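Local atomic coordinates of membrane-associated protein VP24 (PDB entry 4OR8), a protein that may act as a minor matrix protein of Marburg virus, with a role in nucleocapsid assembly and virion budding. Residues L35-T40 with I157-D162. Numbering follows the deposited sequence.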
loop_
_atom_site.group_PDB
_atom_site.type_symbol
_atom_site.label_atom_id
_atom_site.label_comp_id
_atom_site.label_asym_id
_atom_site.label_seq_id
_atom_site.Cartn_x
_atom_site.Cartn_y
_atom_site.Cartn_z
ATOM N N LEU B 35 -5.730 30.282 10.929
ATOM C CA LEU B 35 -6.153 29.085 10.211
ATOM C C LEU B 35 -7.304 28.363 10.916
ATOM O O LEU B 35 -7.758 28.789 11.979
ATOM C CB LEU B 35 -4.963 28.146 9.982
ATOM C CG LEU B 35 -3.932 28.014 11.107
ATOM C CD1 LEU B 35 -4.425 27.079 12.196
ATOM C CD2 LEU B 35 -2.596 27.544 10.555
ATOM N N ASP B 36 -7.765 27.269 10.320
ATOM C CA ASP B 36 -8.959 26.572 10.793
ATOM C C ASP B 36 -8.684 25.704 12.021
ATOM O O ASP B 36 -8.439 24.502 11.902
ATOM C CB ASP B 36 -9.539 25.715 9.665
ATOM C CG ASP B 36 -11.036 25.524 9.791
ATOM O OD1 ASP B 36 -11.556 25.627 10.921
ATOM O OD2 ASP B 36 -11.691 25.269 8.758
ATOM N N LEU B 37 -8.739 26.315 13.199
ATOM C CA LEU B 37 -8.432 25.618 14.446
ATOM C C LEU B 37 -9.486 24.582 14.826
ATOM O O LEU B 37 -9.157 23.525 15.366
ATOM C CB LEU B 37 -8.250 26.618 15.588
ATOM C CG LEU B 37 -7.035 27.544 15.508
ATOM C CD1 LEU B 37 -7.050 28.541 16.655
ATOM C CD2 LEU B 37 -5.745 26.741 15.518
ATOM N N ASN B 38 -10.750 24.884 14.545
ATOM C CA ASN B 38 -11.854 24.004 14.925
ATOM C C ASN B 38 -11.983 22.758 14.049
ATOM O O ASN B 38 -12.854 21.917 14.274
ATOM C CB ASN B 38 -13.175 24.778 14.952
ATOM C CG ASN B 38 -13.265 25.815 13.847
ATOM O OD1 ASN B 38 -12.279 26.482 13.525
ATOM N ND2 ASN B 38 -14.449 25.956 13.261
ATOM N N SER B 39 -11.106 22.642 13.057
ATOM C CA SER B 39 -11.095 21.488 12.165
ATOM C C SER B 39 -10.669 20.222 12.900
ATOM O O SER B 39 -10.964 19.110 12.463
ATOM C CB SER B 39 -10.161 21.744 10.982
ATOM O OG SER B 39 -8.865 22.110 11.429
ATOM N N THR B 40 -9.973 20.398 14.018
ATOM C CA THR B 40 -9.529 19.275 14.837
ATOM C C THR B 40 -10.699 18.609 15.552
ATOM O O THR B 40 -10.595 17.467 15.998
ATOM C CB THR B 40 -8.524 19.728 15.904
ATOM O OG1 THR B 40 -9.180 20.597 16.837
ATOM C CG2 THR B 40 -7.368 20.468 15.264
ATOM N N ILE B 157 -7.927 29.471 25.089
ATOM C CA ILE B 157 -6.669 29.698 25.787
ATOM C C ILE B 157 -5.650 28.594 25.520
ATOM O O ILE B 157 -4.443 28.824 25.603
ATOM C CB ILE B 157 -6.877 29.873 27.310
ATOM C CG1 ILE B 157 -7.662 28.699 27.889
ATOM C CG2 ILE B 157 -7.609 31.173 27.601
ATOM C CD1 ILE B 157 -8.044 28.891 29.342
ATOM N N TYR B 158 -6.136 27.404 25.180
ATOM C CA TYR B 158 -5.260 26.246 25.020
ATOM C C TYR B 158 -5.020 25.850 23.567
ATOM O O TYR B 158 -3.937 25.384 23.222
ATOM C CB TYR B 158 -5.794 25.059 25.822
ATOM C CG TYR B 158 -5.784 25.303 27.312
ATOM C CD1 TYR B 158 -4.715 25.948 27.918
ATOM C CD2 TYR B 158 -6.846 24.903 28.110
ATOM C CE1 TYR B 158 -4.697 26.179 29.279
ATOM C CE2 TYR B 158 -6.841 25.129 29.474
ATOM C CZ TYR B 158 -5.761 25.768 30.053
ATOM O OH TYR B 158 -5.745 26.000 31.409
ATOM N N LEU B 159 -6.024 26.032 22.719
ATOM C CA LEU B 159 -5.875 25.722 21.300
ATOM C C LEU B 159 -5.285 26.910 20.542
ATOM O O LEU B 159 -6.006 27.674 19.895
ATOM C CB LEU B 159 -7.213 25.287 20.688
ATOM C CG LEU B 159 -7.234 24.896 19.204
ATOM C CD1 LEU B 159 -6.146 23.887 18.886
ATOM C CD2 LEU B 159 -8.595 24.346 18.815
ATOM N N THR B 160 -3.970 27.066 20.635
ATOM C CA THR B 160 -3.277 28.130 19.921
ATOM C C THR B 160 -2.772 27.627 18.571
ATOM O O THR B 160 -2.839 26.431 18.284
ATOM C CB THR B 160 -2.092 28.672 20.737
ATOM O OG1 THR B 160 -1.198 27.598 21.058
ATOM C CG2 THR B 160 -2.587 29.309 22.023
ATOM N N SER B 161 -2.271 28.537 17.745
ATOM C CA SER B 161 -1.733 28.149 16.446
ATOM C C SER B 161 -0.536 27.216 16.623
ATOM O O SER B 161 -0.392 26.237 15.893
ATOM C CB SER B 161 -1.347 29.379 15.618
ATOM O OG SER B 161 -0.183 29.999 16.132
ATOM N N ASP B 162 0.310 27.523 17.602
ATOM C CA ASP B 162 1.448 26.674 17.944
ATOM C C ASP B 162 1.020 25.250 18.294
ATOM O O ASP B 162 1.592 24.279 17.793
ATOM C CB ASP B 162 2.228 27.274 19.114
ATOM C CG ASP B 162 3.281 28.263 18.666
ATOM O OD1 ASP B 162 3.210 28.727 17.509
ATOM O OD2 ASP B 162 4.181 28.576 19.476
#
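Leu37 meets Leu159 where the loop ahead of strand 44-48 passes the break between helices 152-158 and 161-178; their CA atoms, 7.3 Å apart, are the nearest pair of the two segments. Ahead of Leu37, an inverse gamma turn is built around Asp36, whose carboxylate forms a salt bridge with Arg42. Leu37 carries most of the contact on its side. Leu37 CB packs against Leu159 CD2 at 4.0 Å. Leu37 CD1 lies 3.5 Å from Leu159 O. The other methyl, Leu37 CD2, sits 4.0 Å from Thr160 O, so one branched tip spans two successive carbonyls of the linker. Residues 159-160 link helix 152-158 to helix 161-178: the chain drops out of helical geometry at Leu159, around which a second inverse gamma turn forms, and Thr160 holds the N-cap position of helix 161-178, its OG1 accepting a weak hydrogen bond from Met163 N. In Leu159, a chi1 of -179° carries the isobutyl end away from the backbone N, and Leu159 CD2 then comes within 3.6 Å of Leu37 O. Thr40 lies in the 3-10 turn: its OG1 donates to Leu37 O at 3.3 Å, with a C=O...donor angle of 164°, and lies 4.3 Å from Leu159 CD2. Phe164 of helix 161-178 touches the side chains of Leu37 and Thr40, while Phe129 of helix 127-142 packs on Leu159.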